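Local structure of Lmo2445 protein (Listeria monocytogenes EGD-e, 5HZL) at residues A[27-30]-A[31-35]; A[44-48]-A[49-53]; A[62-66]-A[67-71]; A[187-191]-A[192-196]. The protein is a secreted internalin-like protein of unknown function, built on leucine-rich repeats and carrying several bound calcium ions. All blocks are in the same frame, centred on the assembly; numbering follows the deposited sequence.

Contact 1 (A[27-30]-A[31-35]); sequences EAIA and EAIAG. With CA (calcium ion), chain B; CA (calcium ion), chain H.
Ala28 O is gripped twice, by the backbone amide Ala32 N at 3.1 Å and by a water molecule that donates to it from 2.9 Å. The first bond is one rung of helix 27-36, in a region of the internalin N-terminal cap family, which belongs with the EF-hand-like folds. Neighbouring rungs of the same i to i+4 ladder run from Glu31 N to Glu27 O (2.9 Å), Ile33 N to Ile29 O and Ala34 N to Ala30 O.

On the outer side of this turn two acidic side chains reach out together to a calcium ion. Glu31 holds it with both carboxylate oxygens, OE2 at 2.4 Å and OE1 at 2.6 Å, while Glu27 gives OE2 alone, also at 2.6 Å. The two chains lie side by side and point the same way, but their carboxylate planes are turned 74° apart. Glu27 gets there fully stretched, with CG opposite its own backbone N (chi1 -179°). The ion probably offsets the repulsion between the two acids, and Glu31 OE1 also receives a weak bond from the water on Ala28 O.

The inner side is apolar. Ile29 and Ile33, one turn apart, meet only loosely; Ile29 packs on Leu64, Ile33 on Met54 and Ile20, and Ala30 on Ile21 and Val42, so the helix lies against the adjoining loops and helix 20-23. Further along the helix, Gly35 turns its carbonyl to a second calcium ion, shared with Asp38, with Gly35 O 2.8 Å from the metal.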
loop_
_atom_site.group_PDB
_atom_site.type_symbol
_atom_site.label_atom_id
_atom_site.label_comp_id
_atom_site.label_asym_id
_atom_site.label_seq_id
_atom_site.Cartn_x
_atom_site.Cartn_y
_atom_site.Cartn_z
ATOM N N GLU A 27 -13.868 -10.409 21.992
ATOM C CA GLU A 27 -14.465 -11.740 21.735
ATOM C C GLU A 27 -13.739 -12.583 20.666
ATOM O O GLU A 27 -13.183 -13.653 20.971
ATOM C CB GLU A 27 -15.957 -11.602 21.372
ATOM C CG GLU A 27 -16.669 -12.930 21.110
ATOM C CD GLU A 27 -18.137 -12.773 20.722
ATOM O OE1 GLU A 27 -18.700 -11.648 20.789
ATOM O OE2 GLU A 27 -18.729 -13.807 20.347
ATOM N N ALA A 28 -13.743 -12.064 19.435
ATOM C CA ALA A 28 -13.136 -12.721 18.281
ATOM C C ALA A 28 -11.684 -13.145 18.478
ATOM O O ALA A 28 -11.310 -14.255 18.100
ATOM C CB ALA A 28 -13.238 -11.811 17.076
ATOM N N ILE A 29 -10.881 -12.262 19.062
ATOM C CA ILE A 29 -9.467 -12.532 19.283
ATOM C C ILE A 29 -9.285 -13.596 20.358
ATOM O O ILE A 29 -8.499 -14.521 20.175
ATOM C CB ILE A 29 -8.679 -11.234 19.577
ATOM C CG1 ILE A 29 -8.709 -10.337 18.318
ATOM C CG2 ILE A 29 -7.237 -11.539 19.982
ATOM C CD1 ILE A 29 -8.027 -8.988 18.438
ATOM N N ALA A 30 -10.023 -13.485 21.459
ATOM C CA ALA A 30 -9.928 -14.479 22.533
ATOM C C ALA A 30 -10.373 -15.876 22.077
ATOM O O ALA A 30 -9.810 -16.883 22.513
ATOM C CB ALA A 30 -10.718 -14.034 23.752
ATOM N N GLU A 31 -11.379 -15.935 21.209
ATOM C CA GLU A 31 -11.858 -17.229 20.675
ATOM C C GLU A 31 -10.826 -17.812 19.739
ATOM O O GLU A 31 -10.653 -19.015 19.703
ATOM C CB GLU A 31 -13.181 -17.089 19.954
ATOM C CG GLU A 31 -14.337 -16.780 20.877
ATOM C CD GLU A 31 -15.631 -16.541 20.128
ATOM O OE1 GLU A 31 -15.607 -15.966 19.007
ATOM O OE2 GLU A 31 -16.702 -16.914 20.667
ATOM N N ALA A 32 -10.145 -16.949 18.992
ATOM C CA ALA A 32 -9.095 -17.388 18.084
ATOM C C ALA A 32 -7.914 -17.953 18.886
ATOM O O ALA A 32 -7.403 -19.020 18.536
ATOM C CB ALA A 32 -8.643 -16.244 17.190
ATOM N N ILE A 33 -7.489 -17.251 19.953
ATOM C CA ILE A 33 -6.382 -17.725 20.790
ATOM C C ILE A 33 -6.789 -19.039 21.461
ATOM O O ILE A 33 -5.987 -19.987 21.559
ATOM C CB ILE A 33 -6.005 -16.755 21.926
ATOM C CG1 ILE A 33 -5.661 -15.347 21.423
ATOM C CG2 ILE A 33 -4.833 -17.313 22.730
ATOM C CD1 ILE A 33 -4.494 -15.278 20.478
ATOM N N ALA A 34 -8.030 -19.088 21.938
ATOM C CA ALA A 34 -8.531 -20.296 22.583
ATOM C C ALA A 34 -8.471 -21.474 21.627
ATOM O O ALA A 34 -8.160 -22.582 22.046
ATOM C CB ALA A 34 -9.954 -20.099 23.089
ATOM N N GLY A 35 -8.761 -21.223 20.351
ATOM C CA GLY A 35 -8.738 -22.261 19.327
ATOM C C GLY A 35 -7.345 -22.775 19.021
ATOM O O GLY A 35 -7.156 -23.974 18.839
HETATM CA CA CA B . -18.212 -15.971 19.032
HETATM CA CA CA H . -8.766 -26.235 18.316
HETATM O O HOH W 1 -13.076 -16.023 16.660
#

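Contact 2 (A[44-48]-A[49-53]); sequences DTITQ and ADLDT. With CA (calcium ion), chain C.
Gln48 reaches forward along the turn that follows it and donates NE2 to Asp52 OD1 at 2.9 Å, while its backbone O accepts from Asp52 N. Gln48, Asp50 and Leu51 all lie on the short helix 48-51, which is opened by a capping box between Thr47 and Asp50. The Gln48 chain leaves with CG opposite the backbone N but is bent at the next bond (chi2 61°), which brings its amide round to the carboxylate. Asp52 OD1 lies in the plane of that amide, whereas the nitrogen stands above the plane of the carboxylate. Both groups are held further: Thr78 OG1 bonds to Asp52 OD1, and Gln48 NE2 also reaches Val76 O, so this end of the turn is tied to the loop that carries Val76 and Thr78.

Asp50 provides the return half of the box. Its OD2 accepts from Thr47 N at 3.2 Å, on the anti side of the carboxylate, and takes a weak bond from Thr47 OG1. In exchange Asp50 N donates to Thr47 OG1 (3.1 Å), the capping bond proper. Leu51 points inward: its amide bonds to Thr47 O, and its CD2 meets Ile46 CD1 at 3.8 Å, the two side chains crossing obliquely.

Ile46 lies on strand 45-46, which pairs with strand 18-19 in the small antiparallel sheet. Just before that strand Asp44, well away from the box, holds a calcium ion with both carboxylate oxygens, OD1 and OD2 each 2.5 Å from the metal; Asp40 and a water also bind it.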
loop_
_atom_site.group_PDB
_atom_site.type_symbol
_atom_site.label_atom_id
_atom_site.label_comp_id
_atom_site.label_asym_id
_atom_site.label_seq_id
_atom_site.Cartn_x
_atom_site.Cartn_y
_atom_site.Cartn_z
ATOM N N ASP A 44 -10.671 -19.896 30.259
ATOM C CA ASP A 44 -9.593 -20.780 30.655
ATOM C C ASP A 44 -8.329 -19.964 30.842
ATOM O O ASP A 44 -8.092 -18.986 30.146
ATOM C CB ASP A 44 -9.388 -21.911 29.632
ATOM C CG ASP A 44 -10.570 -22.904 29.580
ATOM O OD1 ASP A 44 -11.389 -22.989 30.516
ATOM O OD2 ASP A 44 -10.684 -23.658 28.599
ATOM N N THR A 45 -7.522 -20.383 31.799
ATOM C CA THR A 45 -6.288 -19.706 32.125
ATOM C C THR A 45 -5.146 -20.151 31.227
ATOM O O THR A 45 -5.011 -21.335 30.916
ATOM C CB THR A 45 -5.936 -19.976 33.597
ATOM O OG1 THR A 45 -6.982 -19.451 34.416
ATOM C CG2 THR A 45 -4.639 -19.316 34.004
ATOM N N ILE A 46 -4.337 -19.178 30.814
ATOM C CA ILE A 46 -3.160 -19.420 29.990
ATOM C C ILE A 46 -1.924 -18.898 30.706
ATOM O O ILE A 46 -1.994 -17.950 31.508
ATOM C CB ILE A 46 -3.248 -18.780 28.593
ATOM C CG1 ILE A 46 -3.502 -17.260 28.692
ATOM C CG2 ILE A 46 -4.336 -19.485 27.802
ATOM C CD1 ILE A 46 -3.442 -16.531 27.369
ATOM N N THR A 47 -0.797 -19.522 30.386
ATOM C CA THR A 47 0.483 -19.191 30.967
ATOM C C THR A 47 1.356 -18.616 29.894
ATOM O O THR A 47 1.013 -18.697 28.719
ATOM C CB THR A 47 1.170 -20.465 31.512
ATOM O OG1 THR A 47 1.383 -21.387 30.434
ATOM C CG2 THR A 47 0.310 -21.141 32.598
ATOM N N GLN A 48 2.491 -18.042 30.294
ATOM C CA GLN A 48 3.435 -17.507 29.324
ATOM C C GLN A 48 3.955 -18.686 28.478
ATOM O O GLN A 48 4.250 -18.504 27.301
ATOM C CB GLN A 48 4.571 -16.721 29.991
ATOM C CG GLN A 48 5.581 -16.129 29.005
ATOM C CD GLN A 48 4.974 -15.140 28.023
ATOM O OE1 GLN A 48 4.333 -14.162 28.415
ATOM N NE2 GLN A 48 5.202 -15.375 26.736
ATOM N N ALA A 49 4.043 -19.878 29.084
ATOM C CA ALA A 49 4.464 -21.101 28.383
ATOM C C ALA A 49 3.473 -21.487 27.278
ATOM O O ALA A 49 3.886 -22.041 26.257
ATOM C CB ALA A 49 4.628 -22.250 29.354
ATOM N N ASP A 50 2.178 -21.215 27.484
ATOM C CA ASP A 50 1.152 -21.494 26.461
ATOM C C ASP A 50 1.335 -20.522 25.283
ATOM O O ASP A 50 1.313 -20.942 24.117
ATOM C CB ASP A 50 -0.286 -21.391 27.014
ATOM C CG ASP A 50 -0.677 -22.561 27.930
ATOM O OD1 ASP A 50 -0.339 -23.723 27.610
ATOM O OD2 ASP A 50 -1.380 -22.327 28.944
ATOM N N LEU A 51 1.524 -19.234 25.575
ATOM C CA LEU A 51 1.733 -18.259 24.494
ATOM C C LEU A 51 3.011 -18.568 23.696
ATOM O O LEU A 51 3.082 -18.281 22.490
ATOM C CB LEU A 51 1.766 -16.814 25.004
ATOM C CG LEU A 51 0.516 -16.243 25.675
ATOM C CD1 LEU A 51 0.715 -14.759 25.962
ATOM C CD2 LEU A 51 -0.698 -16.441 24.786
ATOM N N ASP A 52 4.008 -19.160 24.356
ATOM C CA ASP A 52 5.266 -19.516 23.679
ATOM C C ASP A 52 5.154 -20.675 22.658
ATOM O O ASP A 52 6.050 -20.845 21.820
ATOM C CB ASP A 52 6.391 -19.731 24.705
ATOM C CG ASP A 52 6.824 -18.416 25.393
ATOM O OD1 ASP A 52 6.357 -17.320 24.975
ATOM O OD2 ASP A 52 7.650 -18.466 26.335
ATOM N N THR A 53 4.055 -21.436 22.711
ATOM C CA THR A 53 3.817 -22.546 21.776
ATOM C C THR A 53 3.202 -22.061 20.458
ATOM O O THR A 53 3.102 -22.823 19.504
ATOM C CB THR A 53 2.907 -23.654 22.378
ATOM O OG1 THR A 53 1.567 -23.168 22.587
ATOM C CG2 THR A 53 3.491 -24.180 23.684
HETATM CA CA CA C . -11.779 -25.380 29.970
HETATM O O HOH W 2 -14.149 -24.892 30.300
#

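Contact 3 (A[62-66]-A[67-71]); sequences LGLTG and EDLSV
Glu67 sets its CB beside the hydroxyl of Thr65, 3.7 Å from OG1, but the chain then bends away and its carboxylate points off from the loop. Asp68 comes next and carries most of the polar work. Its OD2 accepts from Thr65 N at 3.1 Å, along a nearly straight line (N-H...O 164°), with the amide standing above the carboxylate plane. In the other direction Asp68 N donates to Thr65 OG1 at 3.3 Å. The threonine hydroxyl sits between its own backbone N and carbonyl carbon (chi1 60°), and that turns it toward Asp68 N in the first turn of the helix.

This reciprocal pair is a capping box, with Thr65 as the N-cap of helix 66-70, and it fixes the place where the chain turns from loop into helix after strand 56-58, the first, outermost strand of the parallel leucine-rich-repeat sheet. The loop itself is pinned by Asn88, whose OD1 accepts from both Leu62 N and Leu64 N.

Leu69 follows with both a polar and an apolar tie. Leu69 N bonds to Thr65 O at 3.2 Å. The end of its side chain, CD2, meets Leu64 CD1 at 3.8 Å, the two leucines crossing at about a right angle, and the buried side chain also packs on Leu59, Ile90 and Leu93. The other branch of Leu64, CD2, lies against Asp68 CB, 3.9 Å away. With Ser70 the backbone ladder continues: its N donates to Gly66 O at 3.0 Å, while its hydroxyl turns back to donate to Glu67 O.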
loop_
_atom_site.group_PDB
_atom_site.type_symbol
_atom_site.label_atom_id
_atom_site.label_comp_id
_atom_site.label_asym_id
_atom_site.label_seq_id
_atom_site.Cartn_x
_atom_site.Cartn_y
_atom_site.Cartn_z
ATOM N N LEU A 62 -12.192 -11.980 10.474
ATOM C CA LEU A 62 -12.946 -11.881 11.758
ATOM C C LEU A 62 -13.530 -10.482 12.021
ATOM O O LEU A 62 -13.918 -10.168 13.141
ATOM C CB LEU A 62 -12.056 -12.284 12.948
ATOM C CG LEU A 62 -11.487 -13.703 12.969
ATOM C CD1 LEU A 62 -10.437 -13.848 14.062
ATOM C CD2 LEU A 62 -12.589 -14.735 13.113
ATOM N N GLY A 63 -13.590 -9.639 11.000
ATOM C CA GLY A 63 -14.142 -8.306 11.185
ATOM C C GLY A 63 -13.387 -7.384 12.127
ATOM O O GLY A 63 -13.941 -6.375 12.568
ATOM N N LEU A 64 -12.122 -7.710 12.397
ATOM C CA LEU A 64 -11.295 -6.934 13.314
ATOM C C LEU A 64 -10.828 -5.566 12.781
ATOM O O LEU A 64 -10.487 -5.425 11.613
ATOM C CB LEU A 64 -10.050 -7.744 13.698
ATOM C CG LEU A 64 -10.231 -9.127 14.321
ATOM C CD1 LEU A 64 -8.893 -9.820 14.490
ATOM C CD2 LEU A 64 -10.927 -9.030 15.653
ATOM N N THR A 65 -10.813 -4.582 13.676
ATOM C CA THR A 65 -10.356 -3.236 13.398
ATOM C C THR A 65 -8.967 -3.122 14.006
ATOM O O THR A 65 -8.526 -4.041 14.669
ATOM C CB THR A 65 -11.260 -2.196 14.082
ATOM O OG1 THR A 65 -11.252 -2.405 15.500
ATOM C CG2 THR A 65 -12.674 -2.306 13.581
ATOM N N GLY A 66 -8.285 -1.999 13.778
ATOM C CA GLY A 66 -6.954 -1.737 14.358
ATOM C C GLY A 66 -7.028 -1.767 15.883
ATOM O O GLY A 66 -6.179 -2.378 16.526
ATOM N N GLU A 67 -8.039 -1.094 16.447
ATOM C CA GLU A 67 -8.304 -1.084 17.900
ATOM C C GLU A 67 -8.376 -2.488 18.475
ATOM O O GLU A 67 -7.778 -2.771 19.502
ATOM C CB GLU A 67 -9.659 -0.425 18.191
ATOM C CG GLU A 67 -9.694 1.085 18.355
ATOM C CD GLU A 67 -9.226 1.530 19.739
ATOM O OE1 GLU A 67 -9.682 2.599 20.212
ATOM O OE2 GLU A 67 -8.440 0.805 20.385
ATOM N N ASP A 68 -9.147 -3.352 17.822
ATOM C CA ASP A 68 -9.287 -4.738 18.265
ATOM C C ASP A 68 -7.914 -5.374 18.348
ATOM O O ASP A 68 -7.546 -5.901 19.375
ATOM C CB ASP A 68 -10.180 -5.557 17.309
ATOM C CG ASP A 68 -11.651 -5.114 17.313
ATOM O OD1 ASP A 68 -12.128 -4.629 18.360
ATOM O OD2 ASP A 68 -12.338 -5.294 16.270
ATOM N N LEU A 69 -7.153 -5.286 17.261
ATOM C CA LEU A 69 -5.806 -5.868 17.210
ATOM C C LEU A 69 -4.800 -5.324 18.214
ATOM O O LEU A 69 -3.881 -6.036 18.591
ATOM C CB LEU A 69 -5.199 -5.726 15.807
ATOM C CG LEU A 69 -5.803 -6.555 14.681
ATOM C CD1 LEU A 69 -5.203 -6.141 13.350
ATOM C CD2 LEU A 69 -5.599 -8.042 14.922
ATOM N N SER A 70 -4.962 -4.081 18.637
ATOM C CA SER A 70 -4.016 -3.479 19.583
ATOM C C SER A 70 -3.953 -4.249 20.904
ATOM O O SER A 70 -2.961 -4.196 21.628
ATOM C CB SER A 70 -4.314 -1.992 19.798
ATOM O OG SER A 70 -5.603 -1.799 20.318
ATOM N N VAL A 71 -5.029 -4.972 21.185
ATOM C CA VAL A 71 -5.123 -5.832 22.367
ATOM C C VAL A 71 -3.999 -6.890 22.439
ATOM O O VAL A 71 -3.619 -7.300 23.544
ATOM C CB VAL A 71 -6.538 -6.455 22.434
ATOM C CG1 VAL A 71 -6.573 -7.775 23.157
ATOM C CG2 VAL A 71 -7.520 -5.457 23.045
#

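Contact 4 (A[187-191]-A[192-196]); sequences EDIFL and SQQLG. With CA (calcium ion), chain D; CA (calcium ion), chain F.
Ser192 OG donates to Ile189 O at 2.8 Å, coming from above the carbonyl plane rather than along a lone pair. With chi1 at 63° the Ser192 hydroxyl is turned back over the helix end, to Ile189 O. That oxygen has a second partner, a water 3.1 Å away that donates to it and accepts from Leu195 N at 3.2 Å, so one molecule bridges helix and loop. Ser192 N adds only a weak bond to Asp188 O.

Helix 187-191 thus ends in a turn in which Gln193 takes a positive phi of 73°, and the chain goes on to strand 197-199, the far edge strand of the parallel leucine-rich-repeat sheet. Calcium marks both sides of this turn. Glu187 OE2 binds one ion at 2.6 Å, together with Glu163; Gln194 O binds another at 2.4 Å, together with Asp173, using its backbone carbonyl.

Under the polar layer Leu195 reaches back to the helix with CD1. That methyl lies 4.0 Å from Ile189 CG1, the two side chains at about a right angle, and 3.8 Å from Phe190 CD1, meeting the ring obliquely. Ile189 and Leu195 both pack on Leu175 of strand 174-176, whereas Phe190 turns to Phe231 and Tyr288 of the C-terminal domain.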
loop_
_atom_site.group_PDB
_atom_site.type_symbol
_atom_site.label_atom_id
_atom_site.label_comp_id
_atom_site.label_asym_id
_atom_site.label_seq_id
_atom_site.Cartn_x
_atom_site.Cartn_y
_atom_site.Cartn_z
ATOM N N GLU A 187 12.153 5.544 -8.903
ATOM C CA GLU A 187 13.285 5.254 -9.786
ATOM C C GLU A 187 14.494 4.547 -9.208
ATOM O O GLU A 187 14.927 3.541 -9.759
ATOM C CB GLU A 187 13.775 6.520 -10.492
ATOM C CG GLU A 187 12.789 7.070 -11.498
ATOM C CD GLU A 187 13.379 8.176 -12.341
ATOM O OE1 GLU A 187 12.898 8.340 -13.480
ATOM O OE2 GLU A 187 14.334 8.863 -11.889
ATOM N N ASP A 188 15.043 5.076 -8.119
ATOM C CA ASP A 188 16.247 4.490 -7.527
ATOM C C ASP A 188 16.205 2.976 -7.357
ATOM O O ASP A 188 17.095 2.278 -7.854
ATOM C CB ASP A 188 16.592 5.126 -6.172
ATOM C CG ASP A 188 17.011 6.587 -6.276
ATOM O OD1 ASP A 188 16.761 7.248 -7.301
ATOM O OD2 ASP A 188 17.605 7.071 -5.293
ATOM N N ILE A 189 15.166 2.484 -6.685
ATOM C CA ILE A 189 15.035 1.053 -6.417
ATOM C C ILE A 189 14.926 0.212 -7.697
ATOM O O ILE A 189 15.539 -0.859 -7.764
ATOM C CB ILE A 189 13.893 0.751 -5.407
ATOM C CG1 ILE A 189 14.018 -0.662 -4.823
ATOM C CG2 ILE A 189 12.522 1.006 -6.013
ATOM C CD1 ILE A 189 15.296 -0.897 -4.036
ATOM N N PHE A 190 14.182 0.675 -8.708
ATOM C CA PHE A 190 14.095 -0.095 -9.954
ATOM C C PHE A 190 15.395 -0.081 -10.757
ATOM O O PHE A 190 15.715 -1.064 -11.421
ATOM C CB PHE A 190 12.938 0.335 -10.859
ATOM C CG PHE A 190 11.577 0.106 -10.275
ATOM C CD1 PHE A 190 11.233 -1.122 -9.714
ATOM C CD2 PHE A 190 10.601 1.069 -10.380
ATOM C CE1 PHE A 190 9.970 -1.344 -9.192
ATOM C CE2 PHE A 190 9.330 0.845 -9.869
ATOM C CZ PHE A 190 9.012 -0.363 -9.273
ATOM N N LEU A 191 16.136 1.022 -10.687
ATOM C CA LEU A 191 17.407 1.163 -11.412
ATOM C C LEU A 191 18.624 0.590 -10.690
ATOM O O LEU A 191 19.671 0.425 -11.312
ATOM C CB LEU A 191 17.677 2.633 -11.744
ATOM C CG LEU A 191 16.641 3.337 -12.622
ATOM C CD1 LEU A 191 17.051 4.793 -12.794
ATOM C CD2 LEU A 191 16.479 2.651 -13.972
ATOM N N SER A 192 18.502 0.297 -9.400
ATOM C CA SER A 192 19.623 -0.255 -8.627
ATOM C C SER A 192 19.961 -1.695 -8.996
ATOM O O SER A 192 21.046 -2.161 -8.690
ATOM C CB SER A 192 19.296 -0.229 -7.135
ATOM O OG SER A 192 18.174 -1.059 -6.864
ATOM N N GLN A 193 19.008 -2.394 -9.613
ATOM C CA GLN A 193 19.162 -3.802 -10.034
ATOM C C GLN A 193 19.156 -4.874 -8.899
ATOM O O GLN A 193 19.488 -6.034 -9.155
ATOM C CB GLN A 193 20.348 -3.974 -11.004
ATOM C CG GLN A 193 20.155 -3.194 -12.299
ATOM C CD GLN A 193 21.326 -3.307 -13.271
ATOM O OE1 GLN A 193 21.116 -3.473 -14.467
ATOM N NE2 GLN A 193 22.560 -3.237 -12.763
ATOM N N GLN A 194 18.768 -4.503 -7.672
ATOM C CA GLN A 194 18.687 -5.481 -6.567
ATOM C C GLN A 194 17.547 -6.471 -6.783
ATOM O O GLN A 194 17.667 -7.671 -6.497
ATOM C CB GLN A 194 18.329 -4.839 -5.218
ATOM C CG GLN A 194 19.257 -3.813 -4.601
ATOM C CD GLN A 194 18.785 -3.405 -3.201
ATOM O OE1 GLN A 194 17.882 -4.029 -2.616
ATOM N NE2 GLN A 194 19.405 -2.368 -2.647
ATOM N N LEU A 195 16.438 -5.915 -7.265
ATOM C CA LEU A 195 15.199 -6.635 -7.471
ATOM C C LEU A 195 15.186 -7.663 -8.593
ATOM O O LEU A 195 15.309 -7.310 -9.764
ATOM C CB LEU A 195 14.068 -5.630 -7.741
ATOM C CG LEU A 195 13.859 -4.490 -6.745
ATOM C CD1 LEU A 195 12.765 -3.574 -7.268
ATOM C CD2 LEU A 195 13.541 -4.996 -5.345
ATOM N N GLY A 196 15.015 -8.930 -8.210
ATOM C CA GLY A 196 14.910 -10.039 -9.156
ATOM C C GLY A 196 13.467 -10.171 -9.656
ATOM O O GLY A 196 13.220 -10.833 -10.664
HETATM CA CA CA D . 14.915 11.242 -12.632
HETATM CA CA CA F . 18.966 -9.477 -5.643
HETATM O O HOH W 3 16.085 -3.435 -9.326
#

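Contacts 1, 2 and 3 cluster at the N-terminal end of the elongated chain; contact 4 lies on the opposite side of the chain's centre from contacts 1 and 3, and its centre is about 35 to 44 Å from those of all three. Contacts 1 and 3 touch: Leu64 CD2 packs 3.7 Å from Ile29 CG1 and 3.9 Å from Ala28 CB, joining the cap helix to the loop before helix 66-70. Contacts 2 and 3 begin short helices with the same Thr-Asp capping box, although 9 Å or so separates their nearest atoms. Contact 4 instead lies at the end of a helix, more on the surface than the partly buried other three. Calcium is bound within contacts 1, 2 and 4, by carboxylates and, in 1 and 4, by backbone carbonyls also.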